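Local coordinates for putative uncharacterized protein (Chaetomium thermophilum, PDB 4XRI), which probably binds a small GTPase and, as an importin-beta transport receptor, carries protein cargo into the nucleus, at residues G496-P501 with A542-S547; L552-L557 with A602-R607; S585-L590 with E627-A632; A592-L597 with S634-A639; E642-Y647 with R680-R685. The protein carries 2 engineered substitutions. All blocks are in the same frame, centred on the assembly; numbering follows the deposited sequence.

All five contacts lie in the HEAT-repeat solenoid of this importin beta. Contacts 3 and 4 are buried and apolar. They are two successive parts of the same interface, between helices 573-597 and 625-640, with centres about 10 Å apart. Contacts 1, 2 and 5 are only partly buried and involve loops or helix ends. Contact 1 relies on backbone hydrogen bonds, contact 2 on a glutamine amide, and contact 5 on apolar packing with an alanine over a guanidinium. Contacts 1 and 2 share helix 546-567. Arg596 of contact 4 reaches Asn543 of contact 1, and Asp606 of contact 2 holds Lys646 and Tyr647 of contact 5.

Contact 1: G496-P501 with A542-S547. With SO4 (sulfate ion), chain B.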
# COMPACT_ATOMS: atom_id res chain seq x y z
N GLY A 496 20.02 8.11 -25.91
CA GLY A 496 21.13 8.57 -26.72
C GLY A 496 20.77 9.72 -27.64
O GLY A 496 21.64 10.27 -28.32
N ALA A 497 19.50 10.09 -27.67
CA ALA A 497 19.02 11.14 -28.57
C ALA A 497 19.60 12.49 -28.19
O ALA A 497 19.84 12.78 -27.01
CB ALA A 497 17.51 11.20 -28.57
N ALA A 498 19.83 13.33 -29.19
CA ALA A 498 20.33 14.67 -28.96
C ALA A 498 19.20 15.59 -28.52
O ALA A 498 19.42 16.53 -27.76
CB ALA A 498 21.00 15.21 -30.21
N GLN A 499 18.00 15.32 -29.00
CA GLN A 499 16.84 16.16 -28.70
C GLN A 499 15.55 15.36 -28.50
O GLN A 499 15.40 14.25 -29.01
CB GLN A 499 16.63 17.19 -29.82
CG GLN A 499 17.74 18.22 -29.93
CD GLN A 499 17.46 19.26 -30.99
OE1 GLN A 499 17.54 20.46 -30.73
NE2 GLN A 499 17.14 18.81 -32.20
N ASN A 500 14.64 15.94 -27.73
CA ASN A 500 13.27 15.43 -27.61
C ASN A 500 12.33 16.63 -27.74
O ASN A 500 12.80 17.76 -27.77
CB ASN A 500 13.09 14.65 -26.30
CG ASN A 500 13.30 15.51 -25.05
OD1 ASN A 500 12.89 16.67 -24.99
ND2 ASN A 500 13.94 14.92 -24.05
N PRO A 501 11.00 16.39 -27.85
CA PRO A 501 10.11 17.54 -28.06
C PRO A 501 10.22 18.67 -27.03
O PRO A 501 9.96 19.82 -27.38
CB PRO A 501 8.71 16.90 -27.98
CG PRO A 501 8.92 15.52 -28.45
CD PRO A 501 10.27 15.11 -27.95
N ALA A 542 17.45 15.59 -22.90
CA ALA A 542 18.27 15.10 -23.99
C ALA A 542 19.66 15.73 -23.95
O ALA A 542 19.90 16.68 -23.19
CB ALA A 542 17.60 15.36 -25.32
N ASN A 543 20.56 15.22 -24.78
CA ASN A 543 21.97 15.60 -24.73
C ASN A 543 22.25 17.06 -25.04
O ASN A 543 23.21 17.64 -24.53
CB ASN A 543 22.77 14.72 -25.70
CG ASN A 543 22.76 13.26 -25.30
OD1 ASN A 543 22.71 12.93 -24.11
ND2 ASN A 543 22.82 12.38 -26.29
N ASP A 544 21.40 17.68 -25.86
CA ASP A 544 21.54 19.10 -26.16
C ASP A 544 21.38 19.96 -24.92
O ASP A 544 21.80 21.12 -24.89
CB ASP A 544 20.51 19.52 -27.22
CG ASP A 544 20.94 19.16 -28.63
OD1 ASP A 544 20.48 19.82 -29.58
OD2 ASP A 544 21.75 18.22 -28.80
N SER A 545 20.77 19.39 -23.88
CA SER A 545 20.47 20.12 -22.66
C SER A 545 21.50 19.88 -21.55
O SER A 545 21.36 20.42 -20.45
CB SER A 545 19.08 19.75 -22.14
OG SER A 545 18.05 20.22 -23.00
N LEU A 546 22.51 19.07 -21.83
CA LEU A 546 23.47 18.65 -20.81
C LEU A 546 24.20 19.82 -20.15
O LEU A 546 24.41 19.82 -18.93
CB LEU A 546 24.49 17.68 -21.40
CG LEU A 546 23.98 16.25 -21.59
CD1 LEU A 546 25.12 15.34 -22.02
CD2 LEU A 546 23.33 15.74 -20.31
N SER A 547 24.59 20.81 -20.94
CA SER A 547 25.26 21.99 -20.41
C SER A 547 24.34 22.77 -19.48
O SER A 547 24.78 23.34 -18.48
CB SER A 547 25.76 22.87 -21.55
OG SER A 547 24.77 23.01 -22.55
S SO4 B . 18.41 12.94 -32.65
O1 SO4 B . 19.28 11.84 -32.24
O2 SO4 B . 19.20 13.92 -33.39
O3 SO4 B . 17.34 12.43 -33.50
O4 SO4 B . 17.84 13.58 -31.47
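Ala498 O accepts the backbone N-H of Asp544 at 3.0 Å (N to O), and this bond joins two linkers of the HEAT-repeat alpha-solenoid. One is the loop before helix 503-516. The other is the 3-10 turn that leads into helix 546-567. A second bond, from Asn543 N to Ala497 O, is weak at 3.4 Å. Asn543 ND2 also lies close to Ala497 O, but at a poor angle for bonding. Between the two segments, the Ala542 methyl CB sits 3.3 Å from Ala498 O and 3.6 Å from Gln499 CA. The Asp544 carboxylate turns beside the loop, with OD1 3.2 Å from Gln499 CG. Asp544 OD1 and Gln499 OE1 are close too, without a bond, since both are acceptors.

In the next shell, Asn543 OD1 accepts from Arg596 NH2. A leucine in place of Asn543 would probably cost Arg596 NH2 one of its acceptors and weaken the tie to helix 573-597. Asn500 OD1 weakly caps Leu502 N. Its ND2 bonds Ala492 O, which ties the loop back to Ala492, just past helix 477-490. On its outer side the loop binds a sulfate, probably from the crystallisation liquor. Ala498 N reaches it only weakly, but Gln499 N gives a sound bond to sulfate O4 at 3.0 Å.

Contact 2: L552-L557 with A602-R607; sequences LSTVIL and APQGDR
Ser553, the first residue of helix 546-567 to touch here, meets the side-chain amide of Gln604 through its hydroxyl. Gln604 NE2 donates to Ser553 OG at 2.5 Å, which is so short that the exact length is doubtful. The same hydroxyl also bonds Ala550 O, one turn back. Thr554 comes next. Its OG1 donates to Gln604 OE1 at 2.8 Å, with the hydroxyl 41° above the plane of the amide carbonyl and not on a lone pair. Thr554 OG1 also bonds Ala550 O, weakly. Thr554 and Gln604 cross at about a right angle. The Thr554 methyl, CG2, points instead to Arg607 NH1, 3.7 Å away.

One turn on, Leu557 faces the partner. Its CD1 lies against Gln604 OE1, at 3.5 Å, and against Arg607 CD, at 3.9 Å. Leu557 CB is over one face of the Arg607 guanidinium, 4.1 Å above the plane and offset toward the rim. The Arg607 chain is stretched from CG to NE and leaves its backbone opposite the N (chi1 -174°), which carries the guanidinium across to helix 546-567, where NE forms a salt bridge with Glu561.

Gln604 is the N-cap residue of helix 605-616, so the start of that helix is tied to helix 546-567. An alanine here would probably leave the hydroxyls of Ser553 and Thr554 without their amide partner and open a gap beside Leu557. Both ends of the amide are used, NE2 as donor and OE1 as acceptor, which is consistent with the two hydroxyls setting which way round the group sits.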
# COMPACT_ATOMS: atom_id res chain seq x y z
N LEU A 552 22.49 24.01 -13.97
CA LEU A 552 21.46 23.80 -12.96
C LEU A 552 22.03 23.17 -11.70
O LEU A 552 21.68 23.56 -10.58
CB LEU A 552 20.33 22.92 -13.51
CG LEU A 552 19.30 22.50 -12.46
CD1 LEU A 552 18.60 23.72 -11.90
CD2 LEU A 552 18.30 21.51 -13.02
N SER A 553 22.91 22.18 -11.88
CA SER A 553 23.52 21.48 -10.76
C SER A 553 24.27 22.45 -9.85
O SER A 553 24.31 22.26 -8.63
CB SER A 553 24.47 20.39 -11.27
OG SER A 553 25.68 20.96 -11.75
N THR A 554 24.86 23.48 -10.44
CA THR A 554 25.58 24.51 -9.68
C THR A 554 24.62 25.36 -8.85
O THR A 554 24.91 25.68 -7.69
CB THR A 554 26.39 25.43 -10.61
OG1 THR A 554 27.33 24.66 -11.36
CG2 THR A 554 27.14 26.48 -9.80
N VAL A 555 23.50 25.74 -9.44
CA VAL A 555 22.48 26.51 -8.73
C VAL A 555 21.93 25.70 -7.56
O VAL A 555 21.81 26.20 -6.45
CB VAL A 555 21.31 26.92 -9.66
CG1 VAL A 555 20.23 27.63 -8.85
CG2 VAL A 555 21.81 27.80 -10.80
N ILE A 556 21.60 24.44 -7.84
CA ILE A 556 21.09 23.53 -6.81
C ILE A 556 22.08 23.38 -5.67
O ILE A 556 21.71 23.39 -4.50
CB ILE A 556 20.77 22.14 -7.41
CG1 ILE A 556 19.65 22.24 -8.44
CG2 ILE A 556 20.39 21.17 -6.31
CD1 ILE A 556 18.37 22.86 -7.90
N LEU A 557 23.35 23.22 -6.04
CA LEU A 557 24.43 23.14 -5.06
C LEU A 557 24.51 24.39 -4.20
O LEU A 557 24.69 24.31 -2.98
CB LEU A 557 25.77 22.92 -5.78
CG LEU A 557 26.16 21.46 -6.02
CD1 LEU A 557 27.41 21.38 -6.88
CD2 LEU A 557 26.38 20.76 -4.69
N ALA A 602 32.03 15.09 -12.65
CA ALA A 602 33.30 15.02 -11.91
C ALA A 602 33.87 16.35 -11.41
O ALA A 602 34.33 16.42 -10.27
CB ALA A 602 34.34 14.30 -12.77
N PRO A 603 33.85 17.42 -12.24
CA PRO A 603 34.42 18.67 -11.73
C PRO A 603 33.72 19.26 -10.51
O PRO A 603 34.30 20.09 -9.82
CB PRO A 603 34.29 19.62 -12.93
CG PRO A 603 34.31 18.74 -14.11
CD PRO A 603 33.55 17.52 -13.68
N GLN A 604 32.48 18.84 -10.25
CA GLN A 604 31.75 19.37 -9.11
C GLN A 604 31.67 18.37 -7.96
O GLN A 604 30.99 18.61 -6.96
CB GLN A 604 30.34 19.78 -9.54
CG GLN A 604 30.31 21.01 -10.43
CD GLN A 604 28.92 21.59 -10.58
OE1 GLN A 604 28.58 22.59 -9.95
NE2 GLN A 604 28.11 20.97 -11.43
N GLY A 605 32.39 17.26 -8.10
CA GLY A 605 32.39 16.21 -7.09
C GLY A 605 32.81 16.67 -5.71
O GLY A 605 32.17 16.31 -4.72
N ASP A 606 33.88 17.45 -5.64
CA ASP A 606 34.39 17.97 -4.37
C ASP A 606 33.35 18.83 -3.65
O ASP A 606 33.12 18.68 -2.45
CB ASP A 606 35.67 18.77 -4.59
CG ASP A 606 36.88 17.88 -4.84
OD1 ASP A 606 36.70 16.66 -5.06
OD2 ASP A 606 38.01 18.41 -4.83
N ARG A 607 32.74 19.74 -4.40
CA ARG A 607 31.73 20.63 -3.85
C ARG A 607 30.51 19.85 -3.37
O ARG A 607 29.94 20.14 -2.32
CB ARG A 607 31.31 21.67 -4.90
CG ARG A 607 30.36 22.73 -4.37
CD ARG A 607 30.08 23.79 -5.42
NE ARG A 607 29.31 24.90 -4.88
CZ ARG A 607 28.95 25.97 -5.58
NH1 ARG A 607 29.29 26.07 -6.86
NH2 ARG A 607 28.25 26.94 -5.01

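Contact 3: S585-L590 with E627-A632; sequences SLCTVL and EGVFAA
Gly628 O accepts the helical N-H of Ala632 at 3.1 Å, and Cys587 CB rests against the same oxygen from across the contact, in van der Waals contact 3.8 Å away. No hydrogen bond crosses here. The contact is plain packing in the HEAT-repeat alpha-solenoid, between helices 573-597 and 625-640. The two segments run almost parallel, at 12°, and their axes come within 8.7 Å of each other.

Cys587 carries most of the contact. Gly628 has no side chain and lies at the point of nearest backbone approach, where the two CA atoms, Cys587 and Gly628, are 5.8 Å apart. The cysteine turns its sulfur opposite its own carbonyl carbon and beside its backbone N (chi1 -77°). This swings SG past the glycine to the next residue, where it touches Val629 CG2 at 3.9 Å. The touch is apolar. Val629 points away from the other helix, yet its CG2 branch still meets the sulfur.

Further along, the Ala632 methyl fills the next place, one turn on from Gly628. Helix 605-616 closes one flank: its Leu612 touches both Val629 and Ala632. Helix 546-567 covers the other helix, with Leu560 against Leu590. At the far end the methyl CB of Ala632 lies 4.2 Å from Cys587 O and 4.5 Å from Leu590 CD2.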
# COMPACT_ATOMS: atom_id res chain seq x y z
N SER A 585 14.25 17.90 -1.11
CA SER A 585 13.89 18.23 -2.48
C SER A 585 15.12 18.60 -3.30
O SER A 585 15.27 18.18 -4.45
CB SER A 585 12.88 19.39 -2.51
OG SER A 585 11.64 19.00 -1.94
N LEU A 586 16.01 19.39 -2.70
CA LEU A 586 17.23 19.82 -3.37
C LEU A 586 18.17 18.65 -3.65
O LEU A 586 18.85 18.62 -4.67
CB LEU A 586 17.94 20.89 -2.54
CG LEU A 586 17.33 22.29 -2.60
CD1 LEU A 586 17.95 23.20 -1.55
CD2 LEU A 586 17.50 22.88 -3.99
N CYS A 587 18.21 17.70 -2.73
CA CYS A 587 19.01 16.49 -2.92
C CYS A 587 18.44 15.66 -4.06
O CYS A 587 19.19 15.05 -4.82
CB CYS A 587 19.07 15.66 -1.63
SG CYS A 587 20.20 16.30 -0.37
N THR A 588 17.12 15.63 -4.17
CA THR A 588 16.44 14.89 -5.23
C THR A 588 16.82 15.43 -6.60
O THR A 588 17.13 14.67 -7.52
CB THR A 588 14.91 14.94 -5.06
OG1 THR A 588 14.53 14.22 -3.89
CG2 THR A 588 14.22 14.33 -6.28
N VAL A 589 16.80 16.75 -6.74
CA VAL A 589 17.18 17.40 -7.99
C VAL A 589 18.66 17.19 -8.27
O VAL A 589 19.04 16.88 -9.40
CB VAL A 589 16.88 18.91 -7.96
CG1 VAL A 589 17.31 19.55 -9.26
CG2 VAL A 589 15.40 19.15 -7.72
N LEU A 590 19.49 17.39 -7.25
CA LEU A 590 20.92 17.17 -7.38
C LEU A 590 21.21 15.76 -7.88
O LEU A 590 21.99 15.56 -8.81
CB LEU A 590 21.63 17.41 -6.04
CG LEU A 590 23.14 17.11 -6.07
CD1 LEU A 590 23.85 18.06 -7.01
CD2 LEU A 590 23.74 17.18 -4.67
N GLU A 627 18.62 10.10 4.16
CA GLU A 627 18.32 9.15 3.10
C GLU A 627 18.46 9.79 1.72
O GLU A 627 18.95 9.17 0.79
CB GLU A 627 16.91 8.59 3.28
CG GLU A 627 16.55 7.47 2.32
CD GLU A 627 15.37 6.66 2.82
OE1 GLU A 627 14.80 5.88 2.02
OE2 GLU A 627 15.01 6.79 4.01
N GLY A 628 18.03 11.05 1.62
CA GLY A 628 18.16 11.80 0.38
C GLY A 628 19.62 12.09 0.06
O GLY A 628 20.03 12.02 -1.10
N VAL A 629 20.39 12.41 1.09
CA VAL A 629 21.82 12.65 0.94
C VAL A 629 22.53 11.39 0.45
O VAL A 629 23.35 11.44 -0.47
CB VAL A 629 22.46 13.11 2.27
CG1 VAL A 629 23.98 13.10 2.16
CG2 VAL A 629 21.94 14.49 2.65
N PHE A 630 22.20 10.25 1.06
CA PHE A 630 22.79 8.97 0.69
C PHE A 630 22.47 8.60 -0.75
O PHE A 630 23.32 8.06 -1.47
CB PHE A 630 22.31 7.87 1.64
CG PHE A 630 23.20 7.67 2.84
CD1 PHE A 630 23.52 8.73 3.67
CD2 PHE A 630 23.72 6.42 3.12
CE1 PHE A 630 24.34 8.55 4.76
CE2 PHE A 630 24.54 6.23 4.22
CZ PHE A 630 24.86 7.30 5.04
N ALA A 631 21.25 8.90 -1.17
CA ALA A 631 20.81 8.62 -2.53
C ALA A 631 21.61 9.43 -3.54
O ALA A 631 21.98 8.94 -4.61
CB ALA A 631 19.33 8.90 -2.69
N ALA A 632 21.89 10.68 -3.17
CA ALA A 632 22.68 11.58 -4.01
C ALA A 632 24.14 11.13 -4.06
O ALA A 632 24.78 11.18 -5.11
CB ALA A 632 22.59 13.00 -3.50

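Contact 4: A592-L597 with S634-A639; sequences ATVQRL and SALANA
Val594 turns CG1 away from its own backbone N (chi1 172°), and this branch is the one that rests on the partner helix at Ala635 and Leu636. Gln595 is turned the other way, with CG beside its N (chi1 -70°), so that the base of its chain lies against the Ala635 methyl.

Val594 CG1 does most of the touching. It sits 3.5 Å from both Ala635 C and Leu636 N, so the methyl lies directly on the partner backbone. Around it are three side chains. Ala635 CB is 3.7 Å from Val594 CG1, Ala639 CB is one turn further at 4.1 Å, and Leu636 CD1 is beside it at 4.2 Å. Gln595 CG closes the outer edge, 3.9 Å from Ala635 CB, while its OE1 bonds Gln591 NE2. No hydrogen bond joins the segments. The small alanines on helix 625-640 probably help the axes come within 8.7 Å, nearly parallel at 13°.

Val594 and Leu636 also share two partners, Ile601 in the following loop and Ile608 of helix 605-616. Next to Val594, Thr593 packs on helices 524-539 and 546-567. Ala637 packs on Phe644, in the loop that follows helix 625-640.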
# COMPACT_ATOMS: atom_id res chain seq x y z
N ALA A 592 19.32 13.89 -9.59
CA ALA A 592 18.89 13.81 -10.98
C ALA A 592 19.97 14.32 -11.93
O ALA A 592 20.26 13.69 -12.95
CB ALA A 592 17.60 14.59 -11.18
N THR A 593 20.57 15.45 -11.58
CA THR A 593 21.62 16.04 -12.41
C THR A 593 22.87 15.18 -12.42
O THR A 593 23.55 15.07 -13.44
CB THR A 593 22.00 17.46 -11.93
OG1 THR A 593 22.48 17.40 -10.59
CG2 THR A 593 20.79 18.39 -12.00
N VAL A 594 23.17 14.56 -11.28
CA VAL A 594 24.33 13.69 -11.18
C VAL A 594 24.18 12.48 -12.09
O VAL A 594 25.07 12.18 -12.90
CB VAL A 594 24.57 13.20 -9.73
CG1 VAL A 594 25.65 12.13 -9.70
CG2 VAL A 594 24.94 14.37 -8.82
N GLN A 595 23.05 11.79 -11.97
CA GLN A 595 22.76 10.63 -12.81
C GLN A 595 22.73 10.99 -14.29
O GLN A 595 23.25 10.25 -15.13
CB GLN A 595 21.42 9.99 -12.42
CG GLN A 595 21.42 9.29 -11.08
CD GLN A 595 20.16 8.49 -10.83
OE1 GLN A 595 19.56 8.57 -9.76
NE2 GLN A 595 19.75 7.70 -11.82
N ARG A 596 22.13 12.13 -14.60
CA ARG A 596 21.98 12.56 -15.99
C ARG A 596 23.32 12.94 -16.61
O ARG A 596 23.56 12.68 -17.79
CB ARG A 596 21.01 13.74 -16.09
CG ARG A 596 20.63 14.08 -17.51
CD ARG A 596 20.03 12.88 -18.22
NE ARG A 596 19.88 13.10 -19.66
CZ ARG A 596 20.80 12.78 -20.57
NH1 ARG A 596 21.94 12.22 -20.19
NH2 ARG A 596 20.58 13.03 -21.85
N LEU A 597 24.19 13.56 -15.83
CA LEU A 597 25.48 14.02 -16.34
C LEU A 597 26.49 12.88 -16.37
O LEU A 597 27.40 12.88 -17.20
CB LEU A 597 26.01 15.18 -15.49
CG LEU A 597 25.36 16.54 -15.72
CD1 LEU A 597 25.84 17.57 -14.71
CD2 LEU A 597 25.61 17.03 -17.15
N SER A 634 25.21 8.03 -3.57
CA SER A 634 25.18 6.81 -4.36
C SER A 634 25.26 7.12 -5.85
O SER A 634 25.98 6.46 -6.60
CB SER A 634 23.92 5.99 -4.06
OG SER A 634 23.76 4.94 -4.99
N ALA A 635 24.52 8.14 -6.26
CA ALA A 635 24.53 8.61 -7.64
C ALA A 635 25.92 9.07 -8.04
O ALA A 635 26.41 8.73 -9.12
CB ALA A 635 23.52 9.73 -7.83
N LEU A 636 26.56 9.84 -7.17
CA LEU A 636 27.89 10.37 -7.44
C LEU A 636 28.93 9.26 -7.54
O LEU A 636 29.84 9.32 -8.37
CB LEU A 636 28.30 11.37 -6.36
CG LEU A 636 29.59 12.12 -6.69
CD1 LEU A 636 29.39 13.01 -7.91
CD2 LEU A 636 30.08 12.93 -5.50
N ALA A 637 28.79 8.24 -6.71
CA ALA A 637 29.71 7.11 -6.73
C ALA A 637 29.58 6.33 -8.03
O ALA A 637 30.57 5.92 -8.62
CB ALA A 637 29.48 6.20 -5.52
N ASN A 638 28.34 6.11 -8.46
CA ASN A 638 28.06 5.41 -9.71
C ASN A 638 28.58 6.17 -10.92
O ASN A 638 28.99 5.58 -11.91
CB ASN A 638 26.56 5.16 -9.86
CG ASN A 638 26.20 4.52 -11.19
OD1 ASN A 638 26.23 3.30 -11.33
ND2 ASN A 638 25.85 5.35 -12.16
N ALA A 639 28.56 7.50 -10.81
CA ALA A 639 28.96 8.36 -11.91
C ALA A 639 30.48 8.51 -12.00
O ALA A 639 31.05 8.47 -13.09
CB ALA A 639 28.31 9.73 -11.77

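Contact 5: E642-Y647 with R680-R685; sequences EEFAKY and RSLGER
In the HEAT-repeat alpha-solenoid, the loop with Phe644, in a 3-10 turn, and Ala645 after it packs on Leu682 and Arg685, at the C-terminal end of helix 665-682. The loop links helices 625-640 and 648-660. Gly683 leaves helical angles with a positive phi of 63°. The chain turns there, and Arg685 comes back over Ala645.

Leu682 reaches the loop with both branches. CD1 touches Phe644 CD2 and Phe644 CB, each at 3.9 Å, meeting the ring obliquely. CD2 touches Ala645 CA, also at 3.9 Å. The Phe644 side chain also packs on Met609 and Ile633, so Leu682 adds to an apolar patch that already joins helices 605-616 and 625-640. The backbones come closest at Glu642 and Leu682, whose CA atoms are 4.6 Å apart. No hydrogen bond crosses the contact.

Lys646 points away from helix 665-682, and its NZ and Tyr647 OH are both held by Asp606 of helix 605-616. The outer part of the contact is more exposed. Arg685 leaves its backbone opposite the N (chi1 -176°) and bends at chi2 (54°), which lays the chain along the alanine. Its CG is 3.6 Å from Ala645 CB. The guanidinium then lies flat against the same methyl, with Ala645 CB over the centre of one face of the Arg685 group, 3.5 Å above its plane.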
# COMPACT_ATOMS: atom_id res chain seq x y z
N GLU A 642 35.82 4.88 -9.88
CA GLU A 642 37.07 4.84 -9.11
C GLU A 642 37.53 6.24 -8.68
O GLU A 642 38.28 6.38 -7.72
CB GLU A 642 38.18 4.15 -9.90
CG GLU A 642 38.26 4.55 -11.37
CD GLU A 642 37.26 3.81 -12.24
OE1 GLU A 642 36.84 4.38 -13.27
OE2 GLU A 642 36.90 2.67 -11.88
N GLU A 643 37.08 7.26 -9.40
CA GLU A 643 37.37 8.65 -9.03
C GLU A 643 36.72 9.02 -7.70
O GLU A 643 37.12 9.99 -7.05
CB GLU A 643 36.91 9.61 -10.13
CG GLU A 643 38.04 10.34 -10.83
CD GLU A 643 37.57 11.59 -11.55
OE1 GLU A 643 36.93 11.46 -12.61
OE2 GLU A 643 37.84 12.70 -11.05
N PHE A 644 35.71 8.25 -7.30
CA PHE A 644 34.99 8.50 -6.06
C PHE A 644 35.80 8.09 -4.83
O PHE A 644 35.53 8.53 -3.72
CB PHE A 644 33.64 7.77 -6.07
CG PHE A 644 32.80 8.02 -4.85
CD1 PHE A 644 31.98 9.13 -4.78
CD2 PHE A 644 32.82 7.14 -3.79
CE1 PHE A 644 31.19 9.36 -3.67
CE2 PHE A 644 32.04 7.37 -2.67
CZ PHE A 644 31.23 8.48 -2.61
N ALA A 645 36.82 7.26 -5.05
CA ALA A 645 37.64 6.71 -3.97
C ALA A 645 38.21 7.77 -3.04
O ALA A 645 38.40 7.52 -1.85
CB ALA A 645 38.77 5.88 -4.56
N LYS A 646 38.48 8.96 -3.57
CA LYS A 646 39.08 10.03 -2.77
C LYS A 646 38.15 10.55 -1.68
O LYS A 646 38.60 11.23 -0.75
CB LYS A 646 39.53 11.19 -3.67
CG LYS A 646 38.42 11.87 -4.45
CD LYS A 646 38.90 13.21 -4.99
CE LYS A 646 38.06 13.71 -6.15
NZ LYS A 646 38.50 15.06 -6.60
N TYR A 647 36.86 10.24 -1.79
CA TYR A 647 35.89 10.70 -0.80
C TYR A 647 35.65 9.68 0.30
O TYR A 647 34.92 9.94 1.26
CB TYR A 647 34.55 11.03 -1.47
CG TYR A 647 34.68 12.03 -2.60
CD1 TYR A 647 34.32 11.70 -3.90
CD2 TYR A 647 35.18 13.30 -2.36
CE1 TYR A 647 34.45 12.61 -4.93
CE2 TYR A 647 35.31 14.22 -3.38
CZ TYR A 647 34.94 13.87 -4.66
OH TYR A 647 35.07 14.77 -5.69
N ARG A 680 30.59 -1.94 -6.13
CA ARG A 680 30.38 -2.17 -7.55
C ARG A 680 30.98 -1.04 -8.38
O ARG A 680 31.52 -1.28 -9.47
CB ARG A 680 28.88 -2.31 -7.85
CG ARG A 680 28.27 -3.60 -7.33
CD ARG A 680 26.76 -3.61 -7.47
NE ARG A 680 26.33 -3.62 -8.87
CZ ARG A 680 26.27 -4.71 -9.63
NH1 ARG A 680 26.63 -5.89 -9.13
NH2 ARG A 680 25.87 -4.63 -10.89
N SER A 681 30.90 0.18 -7.87
CA SER A 681 31.39 1.35 -8.60
C SER A 681 32.90 1.51 -8.51
O SER A 681 33.55 1.91 -9.47
CB SER A 681 30.71 2.62 -8.08
OG SER A 681 29.31 2.58 -8.30
N LEU A 682 33.47 1.19 -7.35
CA LEU A 682 34.90 1.36 -7.13
C LEU A 682 35.67 0.08 -7.44
O LEU A 682 36.87 0.12 -7.71
CB LEU A 682 35.18 1.80 -5.69
CG LEU A 682 35.11 3.29 -5.34
CD1 LEU A 682 33.77 3.90 -5.71
CD2 LEU A 682 35.40 3.49 -3.86
N GLY A 683 34.97 -1.05 -7.39
CA GLY A 683 35.59 -2.34 -7.64
C GLY A 683 36.65 -2.66 -6.60
O GLY A 683 36.45 -2.46 -5.41
N GLU A 684 37.79 -3.15 -7.08
CA GLU A 684 38.90 -3.55 -6.21
C GLU A 684 39.46 -2.38 -5.40
O GLU A 684 40.15 -2.58 -4.41
CB GLU A 684 40.00 -4.19 -7.04
CG GLU A 684 39.51 -5.32 -7.94
CD GLU A 684 40.62 -5.91 -8.79
OE1 GLU A 684 41.73 -5.35 -8.79
OE2 GLU A 684 40.36 -6.94 -9.46
N ARG A 685 39.14 -1.17 -5.83
CA ARG A 685 39.56 0.04 -5.13
C ARG A 685 38.83 0.17 -3.78
O ARG A 685 39.27 0.91 -2.90
CB ARG A 685 39.30 1.27 -6.00
CG ARG A 685 39.79 2.59 -5.42
CD ARG A 685 41.25 2.51 -5.03
NE ARG A 685 41.73 3.76 -4.44
CZ ARG A 685 41.61 4.08 -3.15
NH1 ARG A 685 42.08 5.24 -2.71
NH2 ARG A 685 41.02 3.24 -2.32